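Local coordinates for geranyltranstransferase (Campylobacter jejuni, PDB 3NPK), which probably catalyses the condensation of geranyl diphosphate with isopentenyl diphosphate to give farnesyl diphosphate and pyrophosphate, a step of isoprenoid biosynthesis, at residues D64-Y75 with L113-A124; L46-K55 with A182-L192. One frame throughout, in Å; residues are numbered along the deposited sequence.

Contact 1. Residues D64-Y75 with L113-A124; sequences DVALALEFIHTY and LNTEAFLVLSHA. With PPV (pyrophosphate), chain C.
Tyr75 lays one face of its ring over the side chain of Asn114: CB of Asn114 sits 3.7 Å from the ring centroid, a CH-pi contact, and the amide beyond it is stacked over the same face, near the hydroxyl end, with the two planes 8° apart. The stacked amide carries its polar end to the dimer interface, where Asn114 OD1 accepts a hydrogen bond from Thr115 OG1 of the second subunit. One turn back, Phe71 is a knob among Leu113, Glu116, Ala117 and Val120. Its CG stands beside the backbone N (chi1 -78°), which brings CE2 to 3.7 Å from Val120 CG2, while Leu113 CD2 covers one face of the ring. Val120 returns the fit as a knob among Asp64, Leu67, Ala68 and Phe71. Where both helices carry alanine they come nearest, the CA atoms of Ala68 and Ala117 being 4.2 Å apart. At the far end a water donates to Val120 O at 2.7 Å and, weakly, to Asp64 OD2; OD1 of Asp64 is held by His12. The segment axes, 8.0 Å apart and inclined at 173°, make this an antiparallel knobs-into-holes helix pair of the all-alpha polyprenyl synthase fold, with His73 of the pyrophosphate pocket on helix 59-80.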
loop_
_atom_site.group_PDB
_atom_site.type_symbol
_atom_site.label_atom_id
_atom_site.label_comp_id
_atom_site.label_asym_id
_atom_site.label_seq_id
_atom_site.Cartn_x
_atom_site.Cartn_y
_atom_site.Cartn_z
ATOM N N ASP A 64 -4.377 11.143 -12.759
ATOM C CA ASP A 64 -3.595 10.061 -12.145
ATOM C C ASP A 64 -3.749 10.079 -10.623
ATOM O O ASP A 64 -3.684 9.038 -9.977
ATOM C CB ASP A 64 -2.104 10.176 -12.469
ATOM C CG ASP A 64 -1.762 9.737 -13.877
ATOM O OD1 ASP A 64 -2.568 9.013 -14.510
ATOM O OD2 ASP A 64 -0.656 10.109 -14.343
ATOM N N VAL A 65 -3.938 11.262 -10.044
ATOM C CA VAL A 65 -4.075 11.355 -8.590
ATOM C C VAL A 65 -5.460 10.844 -8.199
ATOM O O VAL A 65 -5.607 10.107 -7.215
ATOM C CB VAL A 65 -3.839 12.814 -8.089
ATOM C CG1 VAL A 65 -3.824 12.859 -6.569
ATOM C CG2 VAL A 65 -2.526 13.353 -8.646
ATOM N N ALA A 66 -6.475 11.211 -8.979
ATOM C CA ALA A 66 -7.812 10.654 -8.798
ATOM C C ALA A 66 -7.780 9.131 -8.930
ATOM O O ALA A 66 -8.466 8.414 -8.181
ATOM C CB ALA A 66 -8.785 11.254 -9.820
ATOM N N LEU A 67 -6.998 8.634 -9.888
ATOM C CA LEU A 67 -6.868 7.195 -10.094
ATOM C C LEU A 67 -6.301 6.505 -8.850
ATOM O O LEU A 67 -6.815 5.464 -8.416
ATOM C CB LEU A 67 -5.978 6.913 -11.300
ATOM C CG LEU A 67 -6.002 5.467 -11.804
ATOM C CD1 LEU A 67 -7.421 5.111 -12.227
ATOM C CD2 LEU A 67 -5.041 5.335 -12.972
ATOM N N ALA A 68 -5.263 7.092 -8.263
ATOM C CA ALA A 68 -4.673 6.547 -7.041
ATOM C C ALA A 68 -5.718 6.432 -5.920
ATOM O O ALA A 68 -5.764 5.415 -5.204
ATOM C CB ALA A 68 -3.510 7.413 -6.592
ATOM N N LEU A 69 -6.548 7.468 -5.764
ATOM C CA LEU A 69 -7.624 7.453 -4.770
ATOM C C LEU A 69 -8.576 6.297 -4.994
ATOM O O LEU A 69 -8.943 5.598 -4.041
ATOM C CB LEU A 69 -8.420 8.752 -4.801
ATOM C CG LEU A 69 -7.891 9.919 -3.996
ATOM C CD1 LEU A 69 -8.634 11.180 -4.450
ATOM C CD2 LEU A 69 -8.062 9.665 -2.503
ATOM N N GLU A 70 -8.968 6.088 -6.251
ATOM C CA GLU A 70 -9.906 5.012 -6.549
ATOM C C GLU A 70 -9.251 3.624 -6.437
ATOM O O GLU A 70 -9.935 2.648 -6.105
ATOM C CB GLU A 70 -10.582 5.240 -7.905
ATOM C CG GLU A 70 -11.449 6.488 -7.879
ATOM C CD GLU A 70 -12.696 6.382 -6.974
ATOM O OE1 GLU A 70 -13.254 5.272 -6.778
ATOM O OE2 GLU A 70 -13.134 7.434 -6.471
ATOM N N PHE A 71 -7.939 3.539 -6.668
ATOM C CA PHE A 71 -7.230 2.271 -6.432
ATOM C C PHE A 71 -7.287 1.929 -4.944
ATOM O O PHE A 71 -7.538 0.778 -4.580
ATOM C CB PHE A 71 -5.762 2.334 -6.877
ATOM C CG PHE A 71 -5.540 2.197 -8.378
ATOM C CD1 PHE A 71 -6.592 2.138 -9.282
ATOM C CD2 PHE A 71 -4.252 2.156 -8.869
ATOM C CE1 PHE A 71 -6.349 2.021 -10.656
ATOM C CE2 PHE A 71 -3.991 2.047 -10.229
ATOM C CZ PHE A 71 -5.046 1.979 -11.125
ATOM N N ILE A 72 -7.014 2.910 -4.086
ATOM C CA ILE A 72 -7.076 2.677 -2.646
ATOM C C ILE A 72 -8.479 2.282 -2.266
ATOM O O ILE A 72 -8.681 1.327 -1.524
ATOM C CB ILE A 72 -6.709 3.950 -1.849
ATOM C CG1 ILE A 72 -5.206 4.212 -1.968
ATOM C CG2 ILE A 72 -7.201 3.858 -0.367
ATOM C CD1 ILE A 72 -4.350 3.154 -1.295
ATOM N N HIS A 73 -9.456 3.034 -2.748
ATOM C CA HIS A 73 -10.829 2.755 -2.368
ATOM C C HIS A 73 -11.243 1.344 -2.807
ATOM O O HIS A 73 -11.845 0.585 -2.035
ATOM C CB HIS A 73 -11.747 3.833 -2.931
ATOM C CG HIS A 73 -13.176 3.634 -2.568
ATOM N ND1 HIS A 73 -14.177 3.493 -3.502
ATOM C CD2 HIS A 73 -13.765 3.519 -1.357
ATOM C CE1 HIS A 73 -15.332 3.329 -2.879
ATOM N NE2 HIS A 73 -15.106 3.324 -1.577
ATOM N N THR A 74 -10.932 0.995 -4.051
ATOM C CA THR A 74 -11.282 -0.335 -4.547
ATOM C C THR A 74 -10.572 -1.446 -3.771
ATOM O O THR A 74 -11.202 -2.468 -3.440
ATOM C CB THR A 74 -11.023 -0.439 -6.061
ATOM O OG1 THR A 74 -11.951 0.407 -6.742
ATOM C CG2 THR A 74 -11.200 -1.876 -6.573
ATOM N N TYR A 75 -9.282 -1.267 -3.470
ATOM C CA TYR A 75 -8.582 -2.300 -2.685
ATOM C C TYR A 75 -9.305 -2.502 -1.346
ATOM O O TYR A 75 -9.511 -3.636 -0.892
ATOM C CB TYR A 75 -7.075 -2.002 -2.508
ATOM C CG TYR A 75 -6.623 -1.773 -1.067
ATOM C CD1 TYR A 75 -6.560 -2.824 -0.153
ATOM C CD2 TYR A 75 -6.235 -0.505 -0.635
ATOM C CE1 TYR A 75 -6.165 -2.619 1.151
ATOM C CE2 TYR A 75 -5.816 -0.293 0.672
ATOM C CZ TYR A 75 -5.796 -1.347 1.559
ATOM O OH TYR A 75 -5.408 -1.166 2.868
ATOM N N LEU A 113 -3.354 -3.334 -5.496
ATOM C CA LEU A 113 -3.959 -2.025 -5.737
ATOM C C LEU A 113 -3.511 -0.998 -4.688
ATOM O O LEU A 113 -3.363 0.180 -5.003
ATOM C CB LEU A 113 -5.492 -2.120 -5.807
ATOM C CG LEU A 113 -6.036 -2.823 -7.064
ATOM C CD1 LEU A 113 -7.576 -2.919 -6.994
ATOM C CD2 LEU A 113 -5.576 -2.138 -8.363
ATOM N N ASN A 114 -3.337 -1.442 -3.442
ATOM C CA ASN A 114 -2.824 -0.587 -2.371
ATOM C C ASN A 114 -1.463 -0.041 -2.818
ATOM O O ASN A 114 -1.245 1.171 -2.886
ATOM C CB ASN A 114 -2.719 -1.448 -1.100
ATOM C CG ASN A 114 -2.336 -0.667 0.155
ATOM O OD1 ASN A 114 -2.053 0.539 0.111
ATOM N ND2 ASN A 114 -2.359 -1.363 1.301
ATOM N N THR A 115 -0.546 -0.938 -3.164
ATOM C CA THR A 115 0.796 -0.505 -3.585
ATOM C C THR A 115 0.752 0.287 -4.888
ATOM O O THR A 115 1.479 1.278 -5.052
ATOM C CB THR A 115 1.716 -1.721 -3.730
ATOM O OG1 THR A 115 1.722 -2.429 -2.487
ATOM C CG2 THR A 115 3.147 -1.314 -4.079
ATOM N N GLU A 116 -0.110 -0.122 -5.807
ATOM C CA GLU A 116 -0.140 0.524 -7.122
ATOM C C GLU A 116 -0.622 1.974 -7.040
ATOM O O GLU A 116 -0.258 2.803 -7.881
ATOM C CB GLU A 116 -1.013 -0.266 -8.092
ATOM C CG GLU A 116 -0.757 0.047 -9.559
ATOM C CD GLU A 116 0.559 -0.508 -10.106
ATOM O OE1 GLU A 116 1.342 -1.139 -9.361
ATOM O OE2 GLU A 116 0.810 -0.299 -11.312
ATOM N N ALA A 117 -1.422 2.288 -6.027
ATOM C CA ALA A 117 -1.873 3.664 -5.856
ATOM C C ALA A 117 -0.648 4.571 -5.729
ATOM O O ALA A 117 -0.607 5.677 -6.289
ATOM C CB ALA A 117 -2.757 3.798 -4.619
ATOM N N PHE A 118 0.349 4.092 -4.991
ATOM C CA PHE A 118 1.562 4.873 -4.803
ATOM C C PHE A 118 2.460 4.910 -6.032
ATOM O O PHE A 118 3.107 5.930 -6.292
ATOM C CB PHE A 118 2.272 4.453 -3.519
ATOM C CG PHE A 118 1.419 4.692 -2.330
ATOM C CD1 PHE A 118 1.237 5.978 -1.876
ATOM C CD2 PHE A 118 0.661 3.667 -1.761
ATOM C CE1 PHE A 118 0.386 6.239 -0.810
ATOM C CE2 PHE A 118 -0.203 3.922 -0.711
ATOM C CZ PHE A 118 -0.352 5.210 -0.242
ATOM N N LEU A 119 2.506 3.815 -6.786
ATOM C CA LEU A 119 3.226 3.835 -8.056
ATOM C C LEU A 119 2.615 4.873 -9.000
ATOM O O LEU A 119 3.324 5.688 -9.588
ATOM C CB LEU A 119 3.233 2.450 -8.717
ATOM C CG LEU A 119 4.115 2.320 -9.964
ATOM C CD1 LEU A 119 5.581 2.642 -9.640
ATOM C CD2 LEU A 119 4.005 0.914 -10.524
ATOM N N VAL A 120 1.294 4.846 -9.133
ATOM C CA VAL A 120 0.606 5.779 -10.023
ATOM C C VAL A 120 0.813 7.217 -9.558
ATOM O O VAL A 120 1.104 8.112 -10.361
ATOM C CB VAL A 120 -0.900 5.445 -10.132
ATOM C CG1 VAL A 120 -1.672 6.613 -10.759
ATOM C CG2 VAL A 120 -1.080 4.163 -10.928
ATOM N N LEU A 121 0.689 7.454 -8.255
ATOM C CA LEU A 121 0.859 8.818 -7.756
ATOM C C LEU A 121 2.283 9.304 -8.034
ATOM O O LEU A 121 2.496 10.456 -8.466
ATOM C CB LEU A 121 0.591 8.851 -6.254
ATOM C CG LEU A 121 -0.412 9.869 -5.764
ATOM C CD1 LEU A 121 -0.556 9.796 -4.227
ATOM C CD2 LEU A 121 -0.021 11.226 -6.281
ATOM N N SER A 122 3.263 8.437 -7.809
ATOM C CA SER A 122 4.655 8.841 -7.953
ATOM C C SER A 122 5.030 9.153 -9.405
ATOM O O SER A 122 5.995 9.881 -9.649
ATOM C CB SER A 122 5.593 7.796 -7.348
ATOM O OG SER A 122 5.647 6.605 -8.117
ATOM N N HIS A 123 4.272 8.586 -10.342
ATOM C CA HIS A 123 4.479 8.824 -11.772
ATOM C C HIS A 123 3.624 9.941 -12.392
ATOM O O HIS A 123 3.732 10.220 -13.596
ATOM C CB HIS A 123 4.303 7.517 -12.548
ATOM C CG HIS A 123 5.527 6.660 -12.546
ATOM N ND1 HIS A 123 5.738 5.638 -11.637
ATOM C CD2 HIS A 123 6.616 6.671 -13.355
ATOM C CE1 HIS A 123 6.900 5.056 -11.898
ATOM N NE2 HIS A 123 7.455 5.673 -12.923
ATOM N N ALA A 124 2.823 10.625 -11.574
ATOM C CA ALA A 124 2.001 11.710 -12.092
ATOM C C ALA A 124 2.874 12.824 -12.673
ATOM O O ALA A 124 4.017 13.050 -12.230
ATOM C CB ALA A 124 1.103 12.271 -11.008
HETATM O O11 PPV C . -18.760 2.775 -0.684
HETATM P P1 PPV C . -19.206 3.664 -2.000
HETATM O O21 PPV C . -20.764 4.178 -1.878
HETATM O O31 PPV C . -18.348 4.843 -2.135
HETATM O OPP PPV C . -19.141 2.616 -3.261
HETATM P P2 PPV C . -18.639 2.875 -4.800
HETATM O O12 PPV C . -18.947 1.415 -5.502
HETATM O O22 PPV C . -17.028 3.091 -4.850
HETATM O O32 PPV C . -19.397 3.949 -5.463
HETATM O O HOH W 1 0.998 8.086 -13.107
#

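Contact 2. Residues L46-K55 with A182-L192; sequences LLLSVVQSNK and ALKMGCEICEL
Helices 46-54 and 182-189 run in broadly the same direction, their axes 7.5 Å apart at closest and crossing at -31°. The tight approach centres on Gly186, where the CA atoms of Leu47 and Gly186 are 4.5 Å apart; with no side chain there, Val50 CG1 settles directly on the backbone, 3.5 Å from Gly186 C. The other branch of Val50, CG2, meets Leu183 CD2, the two side chains crossing at about a right angle. Leu47 is the knob of the pair, set among Ala182, Met185 (a selenomethionine), Gly186 and Ile189. Its CG lies anti to the backbone N (chi1 179°), and from there CD1 rests against Met185 CB and CD2 against Ile189 CD1. Farther on, Cys190 SG lies 3.8 Å from Lys55 CB, and the extended lysine chain runs past the Cys190 carbonyl, with Lys55 CE 3.1 Å from Cys190 O. Water joins the polar ends: one molecule donates to both Asn54 OD1 and Cys190 O, while another accepts from Lys55 NZ and donates to Ile189 O and Glu191 OE1. Glu191 also forms a salt bridge to Lys127 through OE2, and its positive phi (56°) belongs to the Schellman motif that ends helix 164-189. The contact is a close helix-helix crossing at a glycine within the all-alpha polyprenyl synthase fold.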
loop_
_atom_site.group_PDB
_atom_site.type_symbol
_atom_site.label_atom_id
_atom_site.label_comp_id
_atom_site.label_asym_id
_atom_site.label_seq_id
_atom_site.Cartn_x
_atom_site.Cartn_y
_atom_site.Cartn_z
ATOM N N LEU A 46 -14.524 14.459 -6.246
ATOM C CA LEU A 46 -14.220 15.544 -5.307
ATOM C C LEU A 46 -12.870 16.168 -5.634
ATOM O O LEU A 46 -12.744 17.392 -5.706
ATOM C CB LEU A 46 -14.209 15.034 -3.868
ATOM C CG LEU A 46 -15.570 14.681 -3.263
ATOM C CD1 LEU A 46 -15.315 14.024 -1.924
ATOM C CD2 LEU A 46 -16.446 15.925 -3.118
ATOM N N LEU A 47 -11.860 15.328 -5.855
ATOM C CA LEU A 47 -10.523 15.828 -6.145
ATOM C C LEU A 47 -10.531 16.621 -7.451
ATOM O O LEU A 47 -9.990 17.735 -7.526
ATOM C CB LEU A 47 -9.525 14.667 -6.233
ATOM C CG LEU A 47 -8.081 15.074 -6.557
ATOM C CD1 LEU A 47 -7.084 14.124 -5.918
ATOM C CD2 LEU A 47 -7.806 15.159 -8.069
ATOM N N LEU A 48 -11.130 16.047 -8.492
ATOM C CA LEU A 48 -11.095 16.687 -9.808
ATOM C C LEU A 48 -11.898 17.985 -9.813
ATOM O O LEU A 48 -11.568 18.918 -10.549
ATOM C CB LEU A 48 -11.613 15.730 -10.885
ATOM C CG LEU A 48 -10.740 14.488 -11.096
ATOM C CD1 LEU A 48 -11.487 13.462 -11.958
ATOM C CD2 LEU A 48 -9.395 14.885 -11.724
ATOM N N SER A 49 -12.940 18.060 -8.985
ATOM C CA SER A 49 -13.755 19.275 -8.906
ATOM C C SER A 49 -12.917 20.407 -8.324
ATOM O O SER A 49 -12.945 21.546 -8.827
ATOM C CB SER A 49 -14.997 19.057 -8.031
ATOM O OG SER A 49 -15.914 18.135 -8.611
ATOM N N VAL A 50 -12.171 20.107 -7.260
ATOM C CA VAL A 50 -11.278 21.123 -6.688
ATOM C C VAL A 50 -10.298 21.629 -7.754
ATOM O O VAL A 50 -10.167 22.839 -7.966
ATOM C CB VAL A 50 -10.503 20.600 -5.458
ATOM C CG1 VAL A 50 -9.471 21.648 -4.992
ATOM C CG2 VAL A 50 -11.484 20.258 -4.318
ATOM N N VAL A 51 -9.621 20.710 -8.439
ATOM C CA VAL A 51 -8.648 21.108 -9.451
ATOM C C VAL A 51 -9.301 21.915 -10.583
ATOM O O VAL A 51 -8.813 22.986 -10.966
ATOM C CB VAL A 51 -7.891 19.889 -10.026
ATOM C CG1 VAL A 51 -6.904 20.338 -11.108
ATOM C CG2 VAL A 51 -7.152 19.155 -8.906
ATOM N N GLN A 52 -10.412 21.415 -11.112
ATOM C CA GLN A 52 -11.103 22.116 -12.191
ATOM C C GLN A 52 -11.463 23.552 -11.796
ATOM O O GLN A 52 -11.338 24.476 -12.600
ATOM C CB GLN A 52 -12.357 21.341 -12.618
ATOM C CG GLN A 52 -13.192 22.052 -13.691
ATOM C CD GLN A 52 -12.449 22.287 -14.995
ATOM O OE1 GLN A 52 -11.372 21.736 -15.231
ATOM N NE2 GLN A 52 -13.028 23.122 -15.853
ATOM N N SER A 53 -11.885 23.733 -10.550
ATOM C CA SER A 53 -12.365 25.031 -10.075
ATOM C C SER A 53 -11.233 26.025 -9.830
ATOM O O SER A 53 -11.450 27.239 -9.823
ATOM C CB SER A 53 -13.171 24.860 -8.783
ATOM O OG SER A 53 -12.318 24.654 -7.667
ATOM N N ASN A 54 -10.026 25.520 -9.621
ATOM C CA ASN A 54 -8.936 26.375 -9.168
ATOM C C ASN A 54 -7.784 26.503 -10.167
ATOM O O ASN A 54 -7.280 27.607 -10.431
ATOM C CB ASN A 54 -8.412 25.856 -7.827
ATOM C CG ASN A 54 -7.536 26.853 -7.132
ATOM O OD1 ASN A 54 -6.320 26.806 -7.252
ATOM N ND2 ASN A 54 -8.155 27.792 -6.422
ATOM N N LYS A 55 -7.350 25.362 -10.697
ATOM C CA LYS A 55 -6.287 25.331 -11.697
ATOM C C LYS A 55 -6.657 24.345 -12.789
ATOM O O LYS A 55 -6.111 23.241 -12.856
ATOM C CB LYS A 55 -4.958 24.932 -11.057
ATOM C CG LYS A 55 -4.243 26.063 -10.347
ATOM C CD LYS A 55 -2.787 25.703 -10.125
ATOM C CE LYS A 55 -2.072 26.748 -9.285
ATOM N NZ LYS A 55 -0.601 26.497 -9.279
ATOM N N ALA A 182 -9.369 13.325 -0.298
ATOM C CA ALA A 182 -9.611 13.582 -1.711
ATOM C C ALA A 182 -9.685 15.081 -1.970
ATOM O O ALA A 182 -9.080 15.596 -2.918
ATOM C CB ALA A 182 -10.894 12.911 -2.149
ATOM N N LEU A 183 -10.439 15.786 -1.131
ATOM C CA LEU A 183 -10.551 17.241 -1.249
ATOM C C LEU A 183 -9.200 17.920 -1.009
ATOM O O LEU A 183 -8.796 18.785 -1.793
ATOM C CB LEU A 183 -11.591 17.777 -0.268
ATOM C CG LEU A 183 -13.023 17.426 -0.660
ATOM C CD1 LEU A 183 -13.995 17.580 0.524
ATOM C CD2 LEU A 183 -13.488 18.270 -1.866
ATOM N N LYS A 184 -8.496 17.522 0.054
ATOM C CA LYS A 184 -7.212 18.155 0.377
ATOM C C LYS A 184 -6.181 17.914 -0.733
ATOM O O LYS A 184 -5.400 18.796 -1.072
ATOM C CB LYS A 184 -6.656 17.656 1.717
ATOM C CG LYS A 184 -5.386 18.422 2.142
ATOM C CD LYS A 184 -4.908 18.060 3.513
ATOM C CE LYS A 184 -3.674 18.914 3.866
ATOM N NZ LYS A 184 -3.082 18.575 5.171
HETATM N N MSE A 185 -6.191 16.719 -1.306
HETATM C CA MSE A 185 -5.281 16.408 -2.400
HETATM C C MSE A 185 -5.552 17.297 -3.628
HETATM O O MSE A 185 -4.613 17.725 -4.318
HETATM C CB MSE A 185 -5.379 14.922 -2.743
HETATM C CG MSE A 185 -4.752 14.082 -1.636
HETATM SE SE MSE A 185 -5.115 12.178 -1.757
HETATM C CE MSE A 185 -3.790 11.719 -3.106
ATOM N N GLY A 186 -6.819 17.589 -3.904
ATOM C CA GLY A 186 -7.121 18.559 -4.959
ATOM C C GLY A 186 -6.449 19.902 -4.653
ATOM O O GLY A 186 -5.862 20.545 -5.536
ATOM N N CYS A 187 -6.505 20.318 -3.396
ATOM C CA CYS A 187 -5.895 21.583 -2.989
ATOM C C CYS A 187 -4.379 21.523 -3.163
ATOM O O CYS A 187 -3.746 22.495 -3.621
ATOM C CB CYS A 187 -6.241 21.900 -1.529
ATOM S SG CYS A 187 -7.993 22.179 -1.221
ATOM N N GLU A 188 -3.787 20.390 -2.797
ATOM C CA GLU A 188 -2.338 20.247 -2.889
ATOM C C GLU A 188 -1.848 20.277 -4.335
ATOM O O GLU A 188 -0.810 20.885 -4.634
ATOM C CB GLU A 188 -1.865 18.997 -2.149
ATOM C CG GLU A 188 -2.022 19.182 -0.616
ATOM C CD GLU A 188 -1.731 17.947 0.216
ATOM O OE1 GLU A 188 -2.019 16.807 -0.228
ATOM O OE2 GLU A 188 -1.207 18.134 1.341
ATOM N N ILE A 189 -2.585 19.635 -5.240
ATOM C CA ILE A 189 -2.251 19.731 -6.669
ATOM C C ILE A 189 -2.167 21.198 -7.114
ATOM O O ILE A 189 -1.263 21.594 -7.881
ATOM C CB ILE A 189 -3.287 18.981 -7.522
ATOM C CG1 ILE A 189 -3.135 17.479 -7.311
ATOM C CG2 ILE A 189 -3.145 19.324 -9.010
ATOM C CD1 ILE A 189 -4.364 16.678 -7.744
ATOM N N CYS A 190 -3.109 22.001 -6.627
ATOM C CA CYS A 190 -3.209 23.412 -6.991
ATOM C C CYS A 190 -2.296 24.326 -6.181
ATOM O O CYS A 190 -2.268 25.546 -6.417
ATOM C CB CYS A 190 -4.651 23.874 -6.815
ATOM S SG CYS A 190 -5.804 23.029 -7.901
ATOM N N GLU A 191 -1.580 23.744 -5.221
ATOM C CA GLU A 191 -0.710 24.503 -4.323
ATOM C C GLU A 191 -1.506 25.601 -3.608
ATOM O O GLU A 191 -1.024 26.725 -3.403
ATOM C CB GLU A 191 0.527 25.039 -5.068
ATOM C CG GLU A 191 1.496 23.925 -5.444
ATOM C CD GLU A 191 2.628 24.413 -6.329
ATOM O OE1 GLU A 191 2.413 24.515 -7.546
ATOM O OE2 GLU A 191 3.734 24.687 -5.810
ATOM N N LEU A 192 -2.733 25.261 -3.209
ATOM C CA LEU A 192 -3.564 26.173 -2.428
ATOM C C LEU A 192 -2.968 26.366 -1.037
ATOM O O LEU A 192 -2.363 25.448 -0.471
ATOM C CB LEU A 192 -4.993 25.633 -2.319
ATOM C CG LEU A 192 -6.027 26.543 -1.653
ATOM C CD1 LEU A 192 -6.300 27.804 -2.482
ATOM C CD2 LEU A 192 -7.313 25.770 -1.415
HETATM O O HOH W 2 -4.114 27.462 -5.817
HETATM O O HOH W 3 0.185 23.798 -8.775
#

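From the N terminus, the chain first enters contact 2 through helix 42-54 and then passes directly into helix 59-80, the first half of contact 1. Helix 103-122 completes contact 1, closing a loop whose closest ends are 38 residues apart. Only later does helix 164-189 come back to helix 42-54, so the wider loop of contact 2, whose closest ends are 127 residues apart, encloses the smaller one. Contacts 1 and 2 meet on the flank of helix 59-80: Val65 and Leu69 both pack on Leu47, with CG1 of Val65 3.6 Å from Leu47 CD1, and also on helix 164-189. Four helices are thereby joined, from the subunit interface across the helical core.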